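Local coordinates for MHC class I protein (PDB 6LUP), which probably binds short peptides in the groove of its membrane-distal domains and presents them at the cell surface to T cells, as classical MHC class I heavy chains do, at residues Phe202-Arg213 with Ala248-Asp257; Tyr26-Gln34 with Ile43-Glu51. One frame throughout, in Å; residues are numbered along the deposited sequence.

Contact 1. Residues Phe202-Arg213 with Ala248-Asp257; sequences FYPHSIEVNLFR and AKYSCVVDHD
Glu208 faces Asp255, Asn210 faces Val253 and Phe212 faces Ser251 in the three hydrogen-bonded pairs of this antiparallel contact, whose strand axes, 208-213 and 250-255, approach to 4.6 Å. Six backbone bonds join the pairs, the shortest from Asp255 N to Glu208 O, 2.7 Å. Between them, the CA-H groups of Val209 and Val254 point at the carbonyls of Val253 and Glu208. The apolar contacts divide between the two faces. On the inner one, Val209 CG2, anti to its own backbone N, meets Cys252 SG at 3.8 Å. On the outer one, Phe212 turns its ring edge to Val253 CG1, 3.3 Å from CE1. At the far end the extended Arg213 chain runs past the Tyr250 ring, Arg213 CG lying 3.7 Å from Tyr250 CE1, and Ala248 CB covers one guanidinium face. His256 carries the polar contact beyond the strands. Its chi1 of -179° swings the imidazole toward the loop, where NE2 donates to Tyr203 O at 3.0 Å; the oxygen lies near the imidazole plane, but NE2 stands above the carbonyl plane, not on a lone pair. Phe202 CB packs on one face of this ring, 4.0 Å from its centroid, and a water bound to Ser206 O lies over the rim of the other face. In the immunoglobulin C1-set domain, the Cys252-Cys197 disulfide ties this sheet to the facing one, Val209 and Leu211 pack on strand 234-241, Val254 packs on strand 183-189, and strands 216-217 and 263-266 flank the pair.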
loop_
_atom_site.group_PDB
_atom_site.type_symbol
_atom_site.label_atom_id
_atom_site.label_comp_id
_atom_site.label_asym_id
_atom_site.label_seq_id
_atom_site.Cartn_x
_atom_site.Cartn_y
_atom_site.Cartn_z
ATOM N N PHE A 202 -2.137 -9.859 11.265
ATOM C CA PHE A 202 -1.841 -8.702 12.109
ATOM C C PHE A 202 -2.082 -7.360 11.429
ATOM O O PHE A 202 -1.980 -7.236 10.206
ATOM C CB PHE A 202 -0.423 -8.771 12.694
ATOM C CG PHE A 202 0.673 -8.856 11.666
ATOM C CD1 PHE A 202 1.225 -7.701 11.113
ATOM C CD2 PHE A 202 1.191 -10.093 11.277
ATOM C CE1 PHE A 202 2.251 -7.778 10.178
ATOM C CE2 PHE A 202 2.218 -10.176 10.343
ATOM C CZ PHE A 202 2.747 -9.018 9.791
ATOM N N TYR A 203 -2.421 -6.365 12.244
ATOM C CA TYR A 203 -2.619 -4.986 11.802
ATOM C C TYR A 203 -2.206 -4.057 12.946
ATOM O O TYR A 203 -2.575 -4.308 14.096
ATOM C CB TYR A 203 -4.086 -4.728 11.410
ATOM C CG TYR A 203 -4.362 -3.269 11.158
ATOM C CD1 TYR A 203 -4.636 -2.401 12.217
ATOM C CD2 TYR A 203 -4.301 -2.748 9.868
ATOM C CE1 TYR A 203 -4.850 -1.055 11.999
ATOM C CE2 TYR A 203 -4.520 -1.404 9.638
ATOM C CZ TYR A 203 -4.791 -0.563 10.704
ATOM O OH TYR A 203 -5.005 0.771 10.476
ATOM N N PRO A 204 -1.462 -2.970 12.646
ATOM C CA PRO A 204 -0.978 -2.508 11.340
ATOM C C PRO A 204 0.235 -3.300 10.838
ATOM O O PRO A 204 0.670 -4.238 11.502
ATOM C CB PRO A 204 -0.610 -1.045 11.602
ATOM C CG PRO A 204 -0.230 -1.008 13.041
ATOM C CD PRO A 204 -1.095 -2.029 13.726
ATOM N N HIS A 205 0.767 -2.913 9.681
ATOM C CA HIS A 205 1.765 -3.711 8.960
ATOM C C HIS A 205 3.114 -3.828 9.677
ATOM O O HIS A 205 3.791 -4.855 9.568
ATOM C CB HIS A 205 1.972 -3.153 7.547
ATOM C CG HIS A 205 2.951 -2.025 7.484
ATOM N ND1 HIS A 205 4.258 -2.197 7.077
ATOM C CD2 HIS A 205 2.826 -0.715 7.806
ATOM C CE1 HIS A 205 4.892 -1.040 7.141
ATOM N NE2 HIS A 205 4.045 -0.125 7.579
ATOM N N SER A 206 3.489 -2.770 10.393
ATOM C CA SER A 206 4.791 -2.666 11.057
ATOM C C SER A 206 5.003 -3.787 12.079
ATOM O O SER A 206 4.159 -4.003 12.951
ATOM C CB SER A 206 4.908 -1.297 11.731
ATOM O OG SER A 206 6.252 -0.974 12.025
ATOM N N ILE A 207 6.123 -4.501 11.964
ATOM C CA ILE A 207 6.387 -5.663 12.818
ATOM C C ILE A 207 7.879 -6.005 12.954
ATOM O O ILE A 207 8.667 -5.806 12.026
ATOM C CB ILE A 207 5.584 -6.905 12.339
ATOM C CG1 ILE A 207 5.545 -7.992 13.419
ATOM C CG2 ILE A 207 6.112 -7.428 11.005
ATOM C CD1 ILE A 207 4.540 -9.094 13.156
ATOM N N GLU A 208 8.249 -6.517 14.127
ATOM C CA GLU A 208 9.593 -7.029 14.378
ATOM C C GLU A 208 9.503 -8.520 14.664
ATOM O O GLU A 208 8.756 -8.944 15.545
ATOM C CB GLU A 208 10.242 -6.314 15.569
ATOM C CG GLU A 208 10.426 -4.812 15.401
ATOM C CD GLU A 208 11.604 -4.464 14.510
ATOM O OE1 GLU A 208 11.378 -3.946 13.392
ATOM O OE2 GLU A 208 12.756 -4.717 14.926
ATOM N N VAL A 209 10.255 -9.315 13.907
ATOM C CA VAL A 209 10.291 -10.762 14.117
ATOM C C VAL A 209 11.718 -11.299 13.962
ATOM O O VAL A 209 12.324 -11.206 12.894
ATOM C CB VAL A 209 9.262 -11.510 13.230
ATOM C CG1 VAL A 209 9.188 -10.897 11.837
ATOM C CG2 VAL A 209 9.563 -13.005 13.165
ATOM N N ASN A 210 12.250 -11.842 15.050
ATOM C CA ASN A 210 13.634 -12.286 15.086
ATOM C C ASN A 210 13.751 -13.706 15.611
ATOM O O ASN A 210 12.983 -14.121 16.483
ATOM C CB ASN A 210 14.474 -11.331 15.938
ATOM C CG ASN A 210 14.518 -9.923 15.367
ATOM O OD1 ASN A 210 15.202 -9.665 14.379
ATOM N ND2 ASN A 210 13.796 -9.005 15.997
ATOM N N LEU A 211 14.718 -14.443 15.074
ATOM C CA LEU A 211 14.937 -15.836 15.446
ATOM C C LEU A 211 16.144 -16.002 16.355
ATOM O O LEU A 211 17.142 -15.293 16.218
ATOM C CB LEU A 211 15.084 -16.706 14.198
ATOM C CG LEU A 211 13.790 -17.249 13.584
ATOM C CD1 LEU A 211 12.912 -16.154 12.990
ATOM C CD2 LEU A 211 14.127 -18.286 12.526
ATOM N N PHE A 212 16.037 -16.947 17.284
ATOM C CA PHE A 212 17.065 -17.164 18.296
ATOM C C PHE A 212 17.468 -18.625 18.443
ATOM O O PHE A 212 16.618 -19.516 18.546
ATOM C CB PHE A 212 16.610 -16.611 19.651
ATOM C CG PHE A 212 16.685 -15.116 19.752
ATOM C CD1 PHE A 212 15.655 -14.317 19.263
ATOM C CD2 PHE A 212 17.783 -14.503 20.343
ATOM C CE1 PHE A 212 15.727 -12.937 19.352
ATOM C CE2 PHE A 212 17.857 -13.122 20.438
ATOM C CZ PHE A 212 16.826 -12.337 19.944
ATOM N N ARG A 213 18.779 -18.853 18.451
ATOM C CA ARG A 213 19.341 -20.167 18.728
ATOM C C ARG A 213 19.946 -20.176 20.123
ATOM O O ARG A 213 20.955 -19.512 20.369
ATOM C CB ARG A 213 20.397 -20.543 17.686
ATOM C CG ARG A 213 20.992 -21.926 17.894
ATOM C CD ARG A 213 21.920 -22.322 16.761
ATOM N NE ARG A 213 22.498 -23.646 16.987
ATOM C CZ ARG A 213 23.650 -23.870 17.614
ATOM N NH1 ARG A 213 24.085 -25.115 17.770
ATOM N NH2 ARG A 213 24.372 -22.857 18.084
ATOM N N ALA A 248 20.396 -27.706 20.387
ATOM C CA ALA A 248 20.055 -26.312 20.688
ATOM C C ALA A 248 18.560 -26.002 20.559
ATOM O O ALA A 248 17.898 -26.445 19.617
ATOM C CB ALA A 248 20.876 -25.365 19.823
ATOM N N LYS A 249 18.041 -25.245 21.525
ATOM C CA LYS A 249 16.633 -24.849 21.536
ATOM C C LYS A 249 16.410 -23.634 20.644
ATOM O O LYS A 249 17.232 -22.712 20.618
ATOM C CB LYS A 249 16.157 -24.553 22.966
ATOM C CG LYS A 249 16.325 -25.706 23.951
ATOM C CD LYS A 249 15.315 -26.821 23.713
ATOM C CE LYS A 249 15.701 -28.076 24.481
ATOM N NZ LYS A 249 14.753 -29.201 24.244
ATOM N N TYR A 250 15.297 -23.642 19.914
ATOM C CA TYR A 250 14.968 -22.548 19.006
ATOM C C TYR A 250 13.741 -21.766 19.448
ATOM O O TYR A 250 12.714 -22.348 19.809
ATOM C CB TYR A 250 14.756 -23.070 17.589
ATOM C CG TYR A 250 16.022 -23.547 16.924
ATOM C CD1 TYR A 250 16.948 -22.637 16.418
ATOM C CD2 TYR A 250 16.290 -24.908 16.795
ATOM C CE1 TYR A 250 18.114 -23.072 15.804
ATOM C CE2 TYR A 250 17.452 -25.355 16.180
ATOM C CZ TYR A 250 18.361 -24.433 15.686
ATOM O OH TYR A 250 19.516 -24.869 15.074
ATOM N N SER A 251 13.862 -20.443 19.414
ATOM C CA SER A 251 12.743 -19.564 19.719
ATOM C C SER A 251 12.539 -18.495 18.645
ATOM O O SER A 251 13.488 -18.063 17.980
ATOM C CB SER A 251 12.911 -18.924 21.101
ATOM O OG SER A 251 14.050 -18.085 21.146
ATOM N N CYS A 252 11.283 -18.096 18.474
ATOM C CA CYS A 252 10.923 -16.982 17.618
ATOM C C CYS A 252 10.294 -15.878 18.467
ATOM O O CYS A 252 9.365 -16.130 19.239
ATOM C CB CYS A 252 9.956 -17.436 16.530
ATOM S SG CYS A 252 9.429 -16.091 15.451
ATOM N N VAL A 253 10.816 -14.662 18.329
ATOM C CA VAL A 253 10.349 -13.525 19.118
ATOM C C VAL A 253 9.679 -12.471 18.227
ATOM O O VAL A 253 10.232 -12.063 17.203
ATOM C CB VAL A 253 11.484 -12.923 19.986
ATOM C CG1 VAL A 253 12.539 -12.243 19.130
ATOM C CG2 VAL A 253 10.928 -11.942 21.002
ATOM N N VAL A 254 8.478 -12.047 18.620
ATOM C CA VAL A 254 7.690 -11.121 17.812
ATOM C C VAL A 254 7.318 -9.853 18.582
ATOM O O VAL A 254 6.841 -9.916 19.718
ATOM C CB VAL A 254 6.409 -11.790 17.270
ATOM C CG1 VAL A 254 5.672 -10.852 16.325
ATOM C CG2 VAL A 254 6.737 -13.092 16.558
ATOM N N ASP A 255 7.549 -8.705 17.945
ATOM C CA ASP A 255 7.099 -7.411 18.451
ATOM C C ASP A 255 6.111 -6.760 17.495
ATOM O O ASP A 255 6.417 -6.511 16.327
ATOM C CB ASP A 255 8.279 -6.477 18.712
ATOM C CG ASP A 255 8.934 -6.732 20.050
ATOM O OD1 ASP A 255 8.371 -6.297 21.080
ATOM O OD2 ASP A 255 10.010 -7.367 20.070
ATOM N N HIS A 256 4.918 -6.502 18.015
ATOM C CA HIS A 256 3.831 -5.875 17.285
ATOM C C HIS A 256 3.040 -5.085 18.314
ATOM O O HIS A 256 2.818 -5.563 19.428
ATOM C CB HIS A 256 2.954 -6.949 16.630
ATOM C CG HIS A 256 1.816 -6.403 15.821
ATOM N ND1 HIS A 256 1.943 -6.066 14.489
ATOM C CD2 HIS A 256 0.527 -6.153 16.149
ATOM C CE1 HIS A 256 0.783 -5.623 14.038
ATOM N NE2 HIS A 256 -0.093 -5.666 15.025
ATOM N N ASP A 257 2.623 -3.878 17.955
ATOM C CA ASP A 257 1.913 -3.024 18.908
ATOM C C ASP A 257 0.468 -3.481 19.180
ATOM O O ASP A 257 -0.283 -2.826 19.903
ATOM C CB ASP A 257 2.004 -1.546 18.508
ATOM C CG ASP A 257 1.329 -1.249 17.194
ATOM O OD1 ASP A 257 0.467 -2.048 16.763
ATOM O OD2 ASP A 257 1.663 -0.209 16.587
HETATM O O HOH W 1 2.519 -2.805 14.758
#

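Contact 2. Residues Tyr26-Gln34 with Ile43-Glu51; sequences YVDDQQFVQ and IPRQRWVKE
The Phe32 ring and the six-membered ring of Trp48 are 14° from parallel but slid apart, so their faces barely overlap; their closest touch is Phe32 CB to Trp48 CZ2, 4.0 Å. With chi1 at 77°, the Phe32 ring lies between Val33 CG2 on one face and Val27 CG2 on the other, while Val49 CG2 touches its edge, 3.9 Å from CD2. Val27 CG2 also meets the rim of the indole at CH2. This side is the tight one: Phe32, Val27, Trp48 and Val49 are all buried, and Tyr57, Trp58 and Tyr169 of the long helices close round them. The backbone between is firmly held, with Arg45 N donating to Phe32 O at 2.7 Å from above the carbonyl plane and Gln34 and Ile43 exchanging two bonds. Away from this core the contact loosens into long polar chains, partly exposed at Gln30 and Gln46. Their amides stack with planes 20° apart, and Gln46 NE2 gives only a weak bond, 3.3 Å, to Gln31 O. Arg45 runs alongside Gln31 and Gln34, its CG 3.3 Å from Gln31 NE2. Arg45 NE makes a salt bridge, and Gln31 NE2 a hydrogen bond, with acidic side chains of another protein chain; Gln34 NE2 turns to Asp36. Gln46 is the N-cap of helix 47-52. A beta bulge of Phe32 and Val33 opposite Gly25 and a type II' turn from Val27 to Gln30 complete an arrangement that belongs to the alpha-1 half of the MHC class I platform, where hairpin 30-44 leads into the helical wall of the groove.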
loop_
_atom_site.group_PDB
_atom_site.type_symbol
_atom_site.label_atom_id
_atom_site.label_comp_id
_atom_site.label_asym_id
_atom_site.label_seq_id
_atom_site.Cartn_x
_atom_site.Cartn_y
_atom_site.Cartn_z
ATOM N N TYR A 26 -6.472 6.564 3.288
ATOM C CA TYR A 26 -6.064 5.723 4.411
ATOM C C TYR A 26 -6.157 6.447 5.739
ATOM O O TYR A 26 -5.706 7.583 5.862
ATOM C CB TYR A 26 -4.613 5.270 4.251
ATOM C CG TYR A 26 -4.385 4.187 3.232
ATOM C CD1 TYR A 26 -4.183 4.499 1.891
ATOM C CD2 TYR A 26 -4.336 2.847 3.613
ATOM C CE1 TYR A 26 -3.960 3.504 0.950
ATOM C CE2 TYR A 26 -4.115 1.844 2.684
ATOM C CZ TYR A 26 -3.929 2.178 1.353
ATOM O OH TYR A 26 -3.707 1.187 0.421
ATOM N N VAL A 27 -6.738 5.779 6.727
ATOM C CA VAL A 27 -6.519 6.124 8.122
ATOM C C VAL A 27 -5.507 5.107 8.641
ATOM O O VAL A 27 -5.763 3.899 8.610
ATOM C CB VAL A 27 -7.815 6.058 8.950
ATOM C CG1 VAL A 27 -7.514 6.343 10.411
ATOM C CG2 VAL A 27 -8.847 7.043 8.412
ATOM N N ASP A 28 -4.354 5.587 9.097
ATOM C CA ASP A 28 -3.241 4.708 9.462
ATOM C C ASP A 28 -2.944 3.768 8.291
ATOM O O ASP A 28 -2.724 4.235 7.170
ATOM C CB ASP A 28 -3.538 3.930 10.756
ATOM C CG ASP A 28 -3.684 4.842 11.972
ATOM O OD1 ASP A 28 -2.880 5.793 12.108
ATOM O OD2 ASP A 28 -4.594 4.604 12.797
ATOM N N ASP A 29 -2.965 2.460 8.532
ATOM C CA ASP A 29 -2.709 1.480 7.475
ATOM C C ASP A 29 -3.972 0.959 6.796
ATOM O O ASP A 29 -3.897 0.094 5.925
ATOM C CB ASP A 29 -1.929 0.288 8.029
ATOM C CG ASP A 29 -0.444 0.537 8.102
ATOM O OD1 ASP A 29 0.018 1.647 7.754
ATOM O OD2 ASP A 29 0.268 -0.398 8.513
ATOM N N GLN A 30 -5.129 1.467 7.193
ATOM C CA GLN A 30 -6.392 0.935 6.695
ATOM C C GLN A 30 -6.994 1.820 5.603
ATOM O O GLN A 30 -7.262 3.007 5.829
ATOM C CB GLN A 30 -7.370 0.748 7.860
ATOM C CG GLN A 30 -8.799 0.417 7.459
ATOM C CD GLN A 30 -9.687 0.180 8.664
ATOM O OE1 GLN A 30 -9.465 -0.748 9.438
ATOM N NE2 GLN A 30 -10.702 1.017 8.826
ATOM N N GLN A 31 -7.198 1.241 4.419
ATOM C CA GLN A 31 -7.874 1.955 3.345
ATOM C C GLN A 31 -9.350 2.099 3.681
ATOM O O GLN A 31 -9.993 1.130 4.086
ATOM C CB GLN A 31 -7.718 1.236 2.008
ATOM C CG GLN A 31 -7.971 2.152 0.822
ATOM C CD GLN A 31 -8.324 1.409 -0.449
ATOM O OE1 GLN A 31 -7.756 0.365 -0.748
ATOM N NE2 GLN A 31 -9.260 1.961 -1.217
ATOM N N PHE A 32 -9.890 3.302 3.520
ATOM C CA PHE A 32 -11.288 3.543 3.886
ATOM C C PHE A 32 -12.141 4.132 2.765
ATOM O O PHE A 32 -13.357 3.986 2.777
ATOM C CB PHE A 32 -11.391 4.359 5.187
ATOM C CG PHE A 32 -11.107 5.830 5.026
ATOM C CD1 PHE A 32 -9.814 6.289 4.799
ATOM C CD2 PHE A 32 -12.138 6.765 5.144
ATOM C CE1 PHE A 32 -9.554 7.647 4.656
ATOM C CE2 PHE A 32 -11.883 8.126 5.012
ATOM C CZ PHE A 32 -10.589 8.567 4.765
ATOM N N VAL A 33 -11.503 4.790 1.800
ATOM C CA VAL A 33 -12.209 5.338 0.638
ATOM C C VAL A 33 -11.470 5.044 -0.670
ATOM O O VAL A 33 -10.272 4.732 -0.675
ATOM C CB VAL A 33 -12.514 6.859 0.758
ATOM C CG1 VAL A 33 -13.580 7.121 1.813
ATOM C CG2 VAL A 33 -11.254 7.675 1.041
ATOM N N GLN A 34 -12.203 5.136 -1.773
ATOM C CA GLN A 34 -11.661 4.909 -3.104
ATOM C C GLN A 34 -12.442 5.759 -4.090
ATOM O O GLN A 34 -13.643 5.986 -3.917
ATOM C CB GLN A 34 -11.764 3.425 -3.483
ATOM C CG GLN A 34 -11.096 3.033 -4.802
ATOM C CD GLN A 34 -11.990 3.193 -6.032
ATOM O OE1 GLN A 34 -13.204 3.388 -5.927
ATOM N NE2 GLN A 34 -11.381 3.116 -7.211
ATOM N N ILE A 43 -16.241 6.257 -2.915
ATOM C CA ILE A 43 -16.986 5.164 -2.289
ATOM C C ILE A 43 -16.270 4.646 -1.043
ATOM O O ILE A 43 -15.045 4.716 -0.958
ATOM C CB ILE A 43 -17.248 4.006 -3.281
ATOM C CG1 ILE A 43 -15.928 3.365 -3.746
ATOM C CG2 ILE A 43 -18.075 4.500 -4.469
ATOM C CD1 ILE A 43 -16.082 2.029 -4.446
ATOM N N PRO A 44 -17.035 4.134 -0.065
ATOM C CA PRO A 44 -16.421 3.542 1.128
ATOM C C PRO A 44 -15.759 2.204 0.841
ATOM O O PRO A 44 -16.261 1.413 0.041
ATOM C CB PRO A 44 -17.603 3.340 2.079
ATOM C CG PRO A 44 -18.802 3.299 1.201
ATOM C CD PRO A 44 -18.502 4.189 0.035
ATOM N N ARG A 45 -14.625 1.982 1.492
ATOM C CA ARG A 45 -13.938 0.700 1.479
ATOM C C ARG A 45 -13.978 0.127 2.884
ATOM O O ARG A 45 -13.390 -0.927 3.163
ATOM C CB ARG A 45 -12.486 0.863 1.027
ATOM C CG ARG A 45 -12.313 1.036 -0.471
ATOM C CD ARG A 45 -12.925 -0.122 -1.238
ATOM N NE ARG A 45 -12.549 -0.097 -2.647
ATOM C CZ ARG A 45 -13.345 -0.476 -3.640
ATOM N NH1 ARG A 45 -12.915 -0.422 -4.891
ATOM N NH2 ARG A 45 -14.578 -0.898 -3.386
ATOM N N GLN A 46 -14.656 0.848 3.767
ATOM C CA GLN A 46 -14.846 0.430 5.144
ATOM C C GLN A 46 -16.276 0.673 5.571
ATOM O O GLN A 46 -16.924 1.636 5.148
ATOM C CB GLN A 46 -13.914 1.182 6.089
ATOM C CG GLN A 46 -12.469 0.731 6.030
ATOM C CD GLN A 46 -12.273 -0.713 6.449
ATOM O OE1 GLN A 46 -12.939 -1.211 7.357
ATOM N NE2 GLN A 46 -11.338 -1.389 5.794
ATOM N N ARG A 47 -16.755 -0.206 6.436
ATOM C CA ARG A 47 -18.115 -0.141 6.904
ATOM C C ARG A 47 -18.326 1.009 7.882
ATOM O O ARG A 47 -19.338 1.702 7.810
ATOM C CB ARG A 47 -18.507 -1.469 7.533
ATOM C CG ARG A 47 -19.945 -1.502 7.997
ATOM C CD ARG A 47 -20.440 -2.920 8.103
ATOM N NE ARG A 47 -21.373 -3.030 9.214
ATOM C CZ ARG A 47 -21.023 -3.350 10.459
ATOM N NH1 ARG A 47 -19.751 -3.607 10.761
ATOM N NH2 ARG A 47 -21.956 -3.421 11.404
ATOM N N TRP A 48 -17.368 1.214 8.784
ATOM C CA TRP A 48 -17.488 2.274 9.783
ATOM C C TRP A 48 -17.705 3.654 9.156
ATOM O O TRP A 48 -18.542 4.429 9.631
ATOM C CB TRP A 48 -16.310 2.272 10.770
ATOM C CG TRP A 48 -14.967 2.601 10.183
ATOM C CD1 TRP A 48 -14.005 1.716 9.807
ATOM C CD2 TRP A 48 -14.429 3.910 9.931
ATOM N NE1 TRP A 48 -12.907 2.384 9.328
ATOM C CE2 TRP A 48 -13.138 3.732 9.392
ATOM C CE3 TRP A 48 -14.913 5.214 10.107
ATOM C CZ2 TRP A 48 -12.325 4.806 9.021
ATOM C CZ3 TRP A 48 -14.105 6.280 9.733
ATOM C CH2 TRP A 48 -12.822 6.067 9.200
ATOM N N VAL A 49 -16.978 3.941 8.077
ATOM C CA VAL A 49 -17.129 5.214 7.375
ATOM C C VAL A 49 -18.440 5.251 6.584
ATOM O O VAL A 49 -19.054 6.315 6.445
ATOM C CB VAL A 49 -15.899 5.554 6.490
ATOM C CG1 VAL A 49 -15.837 4.670 5.250
ATOM C CG2 VAL A 49 -15.901 7.029 6.103
ATOM N N LYS A 50 -18.872 4.094 6.089
ATOM C CA LYS A 50 -20.141 3.996 5.374
ATOM C C LYS A 50 -21.310 4.320 6.309
ATOM O O LYS A 50 -22.227 5.043 5.928
ATOM C CB LYS A 50 -20.313 2.606 4.762
ATOM C CG LYS A 50 -21.492 2.479 3.808
ATOM C CD LYS A 50 -22.091 1.083 3.859
ATOM C CE LYS A 50 -21.376 0.093 2.947
ATOM N NZ LYS A 50 -22.106 -0.106 1.661
ATOM N N GLU A 51 -21.248 3.788 7.529
ATOM C CA GLU A 51 -22.278 3.989 8.544
ATOM C C GLU A 51 -22.305 5.412 9.082
ATOM O O GLU A 51 -23.378 5.953 9.352
ATOM C CB GLU A 51 -22.052 3.038 9.719
ATOM C CG GLU A 51 -22.510 1.609 9.487
ATOM C CD GLU A 51 -21.970 0.638 10.527
ATOM O OE1 GLU A 51 -22.515 -0.487 10.643
ATOM O OE2 GLU A 51 -20.995 0.989 11.232
#

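From the N terminus, contact 2 comes first: it closes the hairpin between strands 30-36 and 43-44 and leads the chain into helix 47-52, all within the antigen-binding platform. The chain then builds the rest of that platform, and contact 1 closes a loop of 34 residues in the C1-set domain by bringing strand 250-255 back beside 208-213. The two are in series, neither nested nor crossed, with centres about 29 Å apart. They nevertheless meet at the domain interface: His205 N lies 2.8 Å from Asp29 OD2, a probable hydrogen bond, and Pro204 packs on Asp29. The turn of contact 2 thus abuts the loop of contact 1.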